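Alpha-rhamnosidase (Dictyoglomus thermophilum, PDB 6I60) probably hydrolyses terminal non-reducing alpha-L-rhamnose residues in alpha-L-rhamnosides, acting as a glycoside hydrolase. Local coordinates at residues A68-S74 with V87-V93; F53-H59 with W115-D121. One frame throughout, in Å; residues are numbered along the deposited sequence.

Interaction 1: residues A68-S74 with V87-V93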
loop_
_atom_site.group_PDB
_atom_site.type_symbol
_atom_site.label_atom_id
_atom_site.label_comp_id
_atom_site.label_asym_id
_atom_site.label_seq_id
_atom_site.Cartn_x
_atom_site.Cartn_y
_atom_site.Cartn_z
ATOM N N ALA A 68 -12.077 28.457 -10.019
ATOM C CA ALA A 68 -12.467 27.934 -11.320
ATOM C C ALA A 68 -11.264 27.268 -11.969
ATOM O O ALA A 68 -10.117 27.621 -11.685
ATOM C CB ALA A 68 -13.023 29.037 -12.229
ATOM N N TYR A 69 -11.540 26.301 -12.842
ATOM C CA TYR A 69 -10.498 25.612 -13.589
ATOM C C TYR A 69 -10.978 25.358 -15.012
ATOM O O TYR A 69 -12.172 25.433 -15.311
ATOM C CB TYR A 69 -10.093 24.287 -12.921
ATOM C CG TYR A 69 -11.138 23.195 -13.030
ATOM C CD1 TYR A 69 -11.150 22.316 -14.109
ATOM C CD2 TYR A 69 -12.113 23.044 -12.054
ATOM C CE1 TYR A 69 -12.105 21.325 -14.213
ATOM C CE2 TYR A 69 -13.070 22.053 -12.148
ATOM C CZ TYR A 69 -13.063 21.198 -13.230
ATOM O OH TYR A 69 -14.017 20.211 -13.325
ATOM N N GLN A 70 -10.026 25.049 -15.887
ATOM C CA GLN A 70 -10.330 24.666 -17.261
ATOM C C GLN A 70 -9.197 23.793 -17.771
ATOM O O GLN A 70 -8.044 24.230 -17.793
ATOM C CB GLN A 70 -10.503 25.889 -18.162
ATOM C CG GLN A 70 -10.677 25.530 -19.631
ATOM C CD GLN A 70 -10.323 26.672 -20.560
ATOM O OE1 GLN A 70 -10.068 27.791 -20.116
ATOM N NE2 GLN A 70 -10.312 26.397 -21.859
ATOM N N VAL A 71 -9.519 22.570 -18.181
ATOM C CA VAL A 71 -8.535 21.630 -18.703
ATOM C C VAL A 71 -8.849 21.373 -20.169
ATOM O O VAL A 71 -10.013 21.180 -20.540
ATOM C CB VAL A 71 -8.512 20.322 -17.890
ATOM C CG1 VAL A 71 -9.917 19.814 -17.644
ATOM C CG2 VAL A 71 -7.681 19.266 -18.600
ATOM N N ILE A 72 -7.816 21.399 -21.003
ATOM C CA ILE A 72 -7.943 21.171 -22.435
ATOM C C ILE A 72 -7.228 19.872 -22.761
ATOM O O ILE A 72 -6.079 19.675 -22.347
ATOM C CB ILE A 72 -7.350 22.339 -23.242
ATOM C CG1 ILE A 72 -8.244 23.574 -23.112
ATOM C CG2 ILE A 72 -7.142 21.932 -24.691
ATOM C CD1 ILE A 72 -8.109 24.567 -24.245
ATOM N N VAL A 73 -7.894 18.978 -23.487
ATOM C CA VAL A 73 -7.264 17.746 -23.934
ATOM C C VAL A 73 -7.304 17.727 -25.451
ATOM O O VAL A 73 -8.347 18.007 -26.053
ATOM C CB VAL A 73 -7.934 16.499 -23.334
ATOM C CG1 VAL A 73 -7.223 15.209 -23.827
ATOM C CG2 VAL A 73 -7.983 16.635 -21.797
ATOM N N SER A 74 -6.165 17.413 -26.065
ATOM C CA SER A 74 -6.004 17.437 -27.507
ATOM C C SER A 74 -5.351 16.141 -27.974
ATOM O O SER A 74 -4.893 15.317 -27.174
ATOM C CB SER A 74 -5.163 18.638 -27.959
ATOM O OG SER A 74 -5.761 19.859 -27.561
ATOM N N VAL A 87 -10.239 17.017 -28.199
ATOM C CA VAL A 87 -11.068 15.948 -27.663
ATOM C C VAL A 87 -11.686 16.280 -26.310
ATOM O O VAL A 87 -12.609 15.566 -25.877
ATOM C CB VAL A 87 -10.284 14.620 -27.584
ATOM C CG1 VAL A 87 -9.470 14.428 -28.883
ATOM C CG2 VAL A 87 -9.438 14.549 -26.334
ATOM N N TRP A 88 -11.237 17.329 -25.617
ATOM C CA TRP A 88 -11.951 17.823 -24.445
ATOM C C TRP A 88 -11.655 19.300 -24.235
ATOM O O TRP A 88 -10.521 19.751 -24.416
ATOM C CB TRP A 88 -11.593 17.049 -23.172
ATOM C CG TRP A 88 -12.667 17.154 -22.103
ATOM C CD1 TRP A 88 -13.961 17.559 -22.280
ATOM C CD2 TRP A 88 -12.537 16.844 -20.706
ATOM N NE1 TRP A 88 -14.642 17.521 -21.087
ATOM C CE2 TRP A 88 -13.791 17.085 -20.105
ATOM C CE3 TRP A 88 -11.484 16.388 -19.907
ATOM C CZ2 TRP A 88 -14.019 16.884 -18.743
ATOM C CZ3 TRP A 88 -11.713 16.190 -18.555
ATOM C CH2 TRP A 88 -12.970 16.439 -17.988
ATOM N N ASP A 89 -12.688 20.041 -23.828
ATOM C CA ASP A 89 -12.541 21.444 -23.437
ATOM C C ASP A 89 -13.668 21.758 -22.456
ATOM O O ASP A 89 -14.809 21.982 -22.871
ATOM C CB ASP A 89 -12.579 22.370 -24.645
ATOM C CG ASP A 89 -12.156 23.790 -24.305
ATOM O OD1 ASP A 89 -12.394 24.228 -23.155
ATOM O OD2 ASP A 89 -11.588 24.469 -25.188
ATOM N N THR A 90 -13.342 21.765 -21.162
ATOM C CA THR A 90 -14.351 22.015 -20.139
ATOM C C THR A 90 -14.800 23.468 -20.099
ATOM O O THR A 90 -15.902 23.748 -19.617
ATOM C CB THR A 90 -13.817 21.621 -18.760
ATOM O OG1 THR A 90 -12.773 22.524 -18.374
ATOM C CG2 THR A 90 -13.268 20.214 -18.789
ATOM N N GLY A 91 -13.981 24.395 -20.589
ATOM C CA GLY A 91 -14.278 25.792 -20.373
ATOM C C GLY A 91 -14.042 26.150 -18.914
ATOM O O GLY A 91 -13.591 25.338 -18.104
ATOM N N LYS A 92 -14.358 27.400 -18.586
ATOM C CA LYS A 92 -14.222 27.880 -17.212
ATOM C C LYS A 92 -15.249 27.171 -16.337
ATOM O O LYS A 92 -16.418 27.558 -16.289
ATOM C CB LYS A 92 -14.397 29.393 -17.149
ATOM C CG LYS A 92 -14.238 29.973 -15.751
ATOM C CD LYS A 92 -14.067 31.482 -15.794
ATOM C CE LYS A 92 -14.317 32.103 -14.433
ATOM N NZ LYS A 92 -13.801 33.496 -14.373
ATOM N N VAL A 93 -14.810 26.124 -15.645
ATOM C CA VAL A 93 -15.666 25.366 -14.739
ATOM C C VAL A 93 -15.585 25.998 -13.356
ATOM O O VAL A 93 -14.515 26.026 -12.739
ATOM C CB VAL A 93 -15.253 23.888 -14.690
ATOM C CG1 VAL A 93 -15.992 23.173 -13.571
ATOM C CG2 VAL A 93 -15.522 23.221 -16.023
#
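Val73 and Trp88 form an antiparallel hydrogen-bonded pair, with Val73 N giving a bond to Trp88 O (2.9 Å). Val73 O is gripped twice, by Val87 N and Trp88 N, each at 3.0 Å and from the same face of its plane. One residue thus faces two, a classic beta bulge. After the register has shifted by one, Tyr69 and Val93 form a single bridge, Val93 N lying 2.7 Å from Tyr69 O.

Between them side chains supplement a sparse backbone pairing, Thr90 N bonding only weakly to Val71 O. Thr90 OG1 accepts from Val71 N (3.3 Å) and donates to Gly91 O. Asp89 OD1 closes an Asx turn by accepting from Gly91 N. Gln70 CG is anti to the backbone N (chi1 174°), and the extended chain carries NE2 to hydrogen-bond the syn side of Asp89 OD1 (3.3 Å), 28° out of the carboxylate plane; amide and carboxylate planes lie 16° apart. Lys92 NZ forms a salt bridge with Asp124.

Apolar contacts add to these bonds. Val93 lies alongside Tyr69 and sets CB over one face of the phenol ring, 3.9 Å from its centroid. Val73 CG2 comes to the edge of the Trp88 indole, while Val73 CG1 meets Val87 CG2.

This is antiparallel edge pairing in the N-terminal immunoglobulin-like domain: strand 88-89, entered through a beta bulge and left through an Asx turn, borders the five-stranded sheet.

Interaction 2: residues F53-H59 with W115-D121; sequences FSWKLRH and WKVRWWD
Phe53 and Trp115 meet through different first torsions: Phe53 CG stands anti to its carbonyl carbon, whereas Trp115 CG sits between backbone N and carbonyl carbon (chi1 70°), and the two side chains slide past each other. The edge of Phe53, led by CD1, is directed at the indole face in an edge-to-face pair, with ring centroids 4.4 Å apart and planes at 61°. At the rim of the same indole, Ser54 O lies in plane near Trp115 CH2, and Trp55 CE3 approaches Trp115 CZ3 at 4.0 Å. An alanine in place of Trp115 would probably leave a gap between the strands, with the Phe53 edge deprived of its aromatic face and Trp55 of a neighbour.

Two CH-pi contacts continue the row. Val117 CG2 stands over the six-membered ring of Trp55, 3.8 Å from its centroid, and Leu57 CD2 covers the five-membered ring of Trp119 at 3.6 Å. The polar ends of both indoles are satisfied outside the contact, Trp55 NE1 by Gln66 and Trp119 NE1 by the carbonyl of Tyr30.

Polar contact appears at the far end, where His59 NE2 makes a weak hydrogen bond to Asp121 OD2 (3.1 Å); its ND1 accepts from the backbone N of Glu61. Gln125 is a second partner of that Asp121 oxygen.

The axes of strands 53-56 and 115-120 come within 9.4 Å at an angle of 52°, too distant for backbone pairing; side chains from these strands and Leu57 form part of the hydrophobic core of a beta sandwich, consistent with the immunoglobulin-like fold.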
loop_
_atom_site.group_PDB
_atom_site.type_symbol
_atom_site.label_atom_id
_atom_site.label_comp_id
_atom_site.label_asym_id
_atom_site.label_seq_id
_atom_site.Cartn_x
_atom_site.Cartn_y
_atom_site.Cartn_z
ATOM N N PHE A 53 -7.953 13.208 -13.396
ATOM C CA PHE A 53 -6.957 14.260 -13.552
ATOM C C PHE A 53 -6.828 15.043 -12.252
ATOM O O PHE A 53 -7.817 15.258 -11.545
ATOM C CB PHE A 53 -7.328 15.208 -14.697
ATOM C CG PHE A 53 -7.254 14.577 -16.060
ATOM C CD1 PHE A 53 -6.062 14.559 -16.766
ATOM C CD2 PHE A 53 -8.375 14.001 -16.634
ATOM C CE1 PHE A 53 -5.990 13.978 -18.019
ATOM C CE2 PHE A 53 -8.310 13.418 -17.886
ATOM C CZ PHE A 53 -7.116 13.408 -18.580
ATOM N N SER A 54 -5.605 15.471 -11.944
ATOM C CA SER A 54 -5.343 16.199 -10.712
ATOM C C SER A 54 -4.178 17.152 -10.930
ATOM O O SER A 54 -3.388 16.996 -11.865
ATOM C CB SER A 54 -5.049 15.244 -9.548
ATOM O OG SER A 54 -4.299 14.125 -9.985
ATOM N N TRP A 55 -4.080 18.144 -10.045
ATOM C CA TRP A 55 -3.025 19.146 -10.124
ATOM C C TRP A 55 -2.907 19.851 -8.782
ATOM O O TRP A 55 -3.844 19.859 -7.979
ATOM C CB TRP A 55 -3.299 20.165 -11.234
ATOM C CG TRP A 55 -4.640 20.817 -11.112
ATOM C CD1 TRP A 55 -4.968 21.873 -10.312
ATOM C CD2 TRP A 55 -5.837 20.450 -11.806
ATOM N NE1 TRP A 55 -6.297 22.188 -10.467
ATOM C CE2 TRP A 55 -6.853 21.329 -11.379
ATOM C CE3 TRP A 55 -6.150 19.466 -12.748
ATOM C CZ2 TRP A 55 -8.156 21.253 -11.861
ATOM C CZ3 TRP A 55 -7.441 19.392 -13.224
ATOM C CH2 TRP A 55 -8.429 20.281 -12.782
ATOM N N LYS A 56 -1.742 20.453 -8.557
ATOM C CA LYS A 56 -1.460 21.238 -7.365
ATOM C C LYS A 56 -1.327 22.711 -7.729
ATOM O O LYS A 56 -1.103 23.069 -8.889
ATOM C CB LYS A 56 -0.182 20.746 -6.675
ATOM C CG LYS A 56 -0.241 19.295 -6.232
ATOM C CD LYS A 56 1.133 18.777 -5.835
ATOM C CE LYS A 56 1.057 17.345 -5.321
ATOM N NZ LYS A 56 0.176 17.228 -4.125
ATOM N N LEU A 57 -1.461 23.571 -6.721
ATOM C CA LEU A 57 -1.513 25.009 -6.939
ATOM C C LEU A 57 -0.492 25.725 -6.068
ATOM O O LEU A 57 -0.107 25.241 -5.001
ATOM C CB LEU A 57 -2.912 25.564 -6.653
ATOM C CG LEU A 57 -4.040 24.924 -7.461
ATOM C CD1 LEU A 57 -5.392 25.378 -6.947
ATOM C CD2 LEU A 57 -3.877 25.249 -8.936
ATOM N N ARG A 58 -0.068 26.896 -6.541
ATOM C CA ARG A 58 0.889 27.738 -5.835
ATOM C C ARG A 58 0.601 29.189 -6.193
ATOM O O ARG A 58 0.402 29.509 -7.367
ATOM C CB ARG A 58 2.332 27.368 -6.203
ATOM C CG ARG A 58 3.369 28.402 -5.790
ATOM C CD ARG A 58 4.484 27.770 -4.969
ATOM N NE ARG A 58 5.708 28.568 -4.992
ATOM C CZ ARG A 58 6.898 28.122 -4.603
ATOM N NH1 ARG A 58 7.032 26.879 -4.157
ATOM N NH2 ARG A 58 7.957 28.918 -4.659
ATOM N N HIS A 59 0.578 30.057 -5.187
ATOM C CA HIS A 59 0.270 31.463 -5.391
ATOM C C HIS A 59 1.262 32.324 -4.624
ATOM O O HIS A 59 1.886 31.881 -3.657
ATOM C CB HIS A 59 -1.163 31.792 -4.951
ATOM C CG HIS A 59 -1.747 32.986 -5.637
ATOM N ND1 HIS A 59 -1.582 34.271 -5.165
ATOM C CD2 HIS A 59 -2.499 33.092 -6.759
ATOM C CE1 HIS A 59 -2.205 35.116 -5.966
ATOM N NE2 HIS A 59 -2.770 34.426 -6.942
ATOM N N TRP A 115 -2.585 17.335 -22.414
ATOM C CA TRP A 115 -3.526 18.127 -21.634
ATOM C C TRP A 115 -2.794 19.178 -20.814
ATOM O O TRP A 115 -1.735 18.906 -20.241
ATOM C CB TRP A 115 -4.387 17.239 -20.722
ATOM C CG TRP A 115 -3.663 16.608 -19.564
ATOM C CD1 TRP A 115 -2.670 15.672 -19.626
ATOM C CD2 TRP A 115 -3.900 16.849 -18.170
ATOM N NE1 TRP A 115 -2.269 15.324 -18.356
ATOM C CE2 TRP A 115 -3.008 16.033 -17.447
ATOM C CE3 TRP A 115 -4.776 17.682 -17.464
ATOM C CZ2 TRP A 115 -2.966 16.025 -16.053
ATOM C CZ3 TRP A 115 -4.734 17.672 -16.081
ATOM C CH2 TRP A 115 -3.835 16.849 -15.391
ATOM N N LYS A 116 -3.367 20.378 -20.778
ATOM C CA LYS A 116 -2.955 21.463 -19.902
ATOM C C LYS A 116 -4.151 21.894 -19.061
ATOM O O LYS A 116 -5.274 21.423 -19.258
ATOM C CB LYS A 116 -2.404 22.650 -20.702
ATOM C CG LYS A 116 -1.946 22.301 -22.107
ATOM C CD LYS A 116 -1.906 23.532 -23.000
ATOM C CE LYS A 116 -3.306 23.964 -23.409
ATOM N NZ LYS A 116 -3.280 25.156 -24.302
ATOM N N VAL A 117 -3.914 22.800 -18.116
ATOM C CA VAL A 117 -4.992 23.264 -17.248
ATOM C C VAL A 117 -4.654 24.659 -16.739
ATOM O O VAL A 117 -3.491 24.980 -16.482
ATOM C CB VAL A 117 -5.248 22.267 -16.089
ATOM C CG1 VAL A 117 -4.084 22.245 -15.120
ATOM C CG2 VAL A 117 -6.543 22.600 -15.365
ATOM N N ARG A 118 -5.684 25.493 -16.622
ATOM C CA ARG A 118 -5.610 26.793 -15.975
ATOM C C ARG A 118 -6.497 26.792 -14.738
ATOM O O ARG A 118 -7.399 25.963 -14.595
ATOM C CB ARG A 118 -6.050 27.921 -16.915
ATOM C CG ARG A 118 -5.231 28.051 -18.183
ATOM C CD ARG A 118 -5.658 29.269 -18.995
ATOM N NE ARG A 118 -7.104 29.324 -19.205
ATOM C CZ ARG A 118 -7.683 29.805 -20.301
ATOM N NH1 ARG A 118 -6.940 30.278 -21.291
ATOM N NH2 ARG A 118 -9.004 29.821 -20.403
ATOM N N TRP A 119 -6.238 27.741 -13.843
ATOM C CA TRP A 119 -7.026 27.870 -12.628
ATOM C C TRP A 119 -7.249 29.342 -12.324
ATOM O O TRP A 119 -6.421 30.195 -12.652
ATOM C CB TRP A 119 -6.351 27.172 -11.437
ATOM C CG TRP A 119 -5.180 27.917 -10.871
ATOM C CD1 TRP A 119 -3.978 28.137 -11.478
ATOM C CD2 TRP A 119 -5.097 28.534 -9.579
ATOM N NE1 TRP A 119 -3.152 28.856 -10.646
ATOM C CE2 TRP A 119 -3.814 29.110 -9.474
ATOM C CE3 TRP A 119 -5.980 28.655 -8.501
ATOM C CZ2 TRP A 119 -3.395 29.797 -8.335
ATOM C CZ3 TRP A 119 -5.562 29.337 -7.373
ATOM C CH2 TRP A 119 -4.281 29.899 -7.299
ATOM N N TRP A 120 -8.387 29.630 -11.706
ATOM C CA TRP A 120 -8.743 30.976 -11.286
ATOM C C TRP A 120 -8.630 31.060 -9.770
ATOM O O TRP A 120 -9.173 30.211 -9.055
ATOM C CB TRP A 120 -10.157 31.339 -11.743
ATOM C CG TRP A 120 -10.249 31.718 -13.193
ATOM C CD1 TRP A 120 -10.366 32.977 -13.705
ATOM C CD2 TRP A 120 -10.236 30.829 -14.319
ATOM N NE1 TRP A 120 -10.424 32.929 -15.077
ATOM C CE2 TRP A 120 -10.346 31.622 -15.479
ATOM C CE3 TRP A 120 -10.141 29.440 -14.458
ATOM C CZ2 TRP A 120 -10.365 31.073 -16.761
ATOM C CZ3 TRP A 120 -10.160 28.898 -15.733
ATOM C CH2 TRP A 120 -10.271 29.713 -16.866
ATOM N N ASP A 121 -7.925 32.077 -9.286
ATOM C CA ASP A 121 -7.668 32.213 -7.859
ATOM C C ASP A 121 -8.890 32.822 -7.170
ATOM O O ASP A 121 -9.985 32.896 -7.735
ATOM C CB ASP A 121 -6.402 33.033 -7.632
ATOM C CG ASP A 121 -6.539 34.463 -8.101
ATOM O OD1 ASP A 121 -7.523 34.769 -8.808
ATOM O OD2 ASP A 121 -5.662 35.284 -7.763
#

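Interaction 1 pairs strands within one sheet, at the border of the five-stranded sheet; interaction 2 packs that sheet on the three-stranded one containing strand 52-56. A sandwich needs both kinds of contact. Their centres are 11 Å apart. Strands 68-74 and 112-120 are neighbours in the sheet, Gln70 O lying 2.9 Å from Arg118 N in a probable hydrogen bond, so each contact contributes one of two adjacent strands. Along the chain, 68-74 and 87-93 are nested within the loop closed by 53-59 and 115-121. All four segments belong to the N-terminal immunoglobulin-like domain: interaction 2 joins its two layers, while interaction 1 extends one of them to its outermost strand.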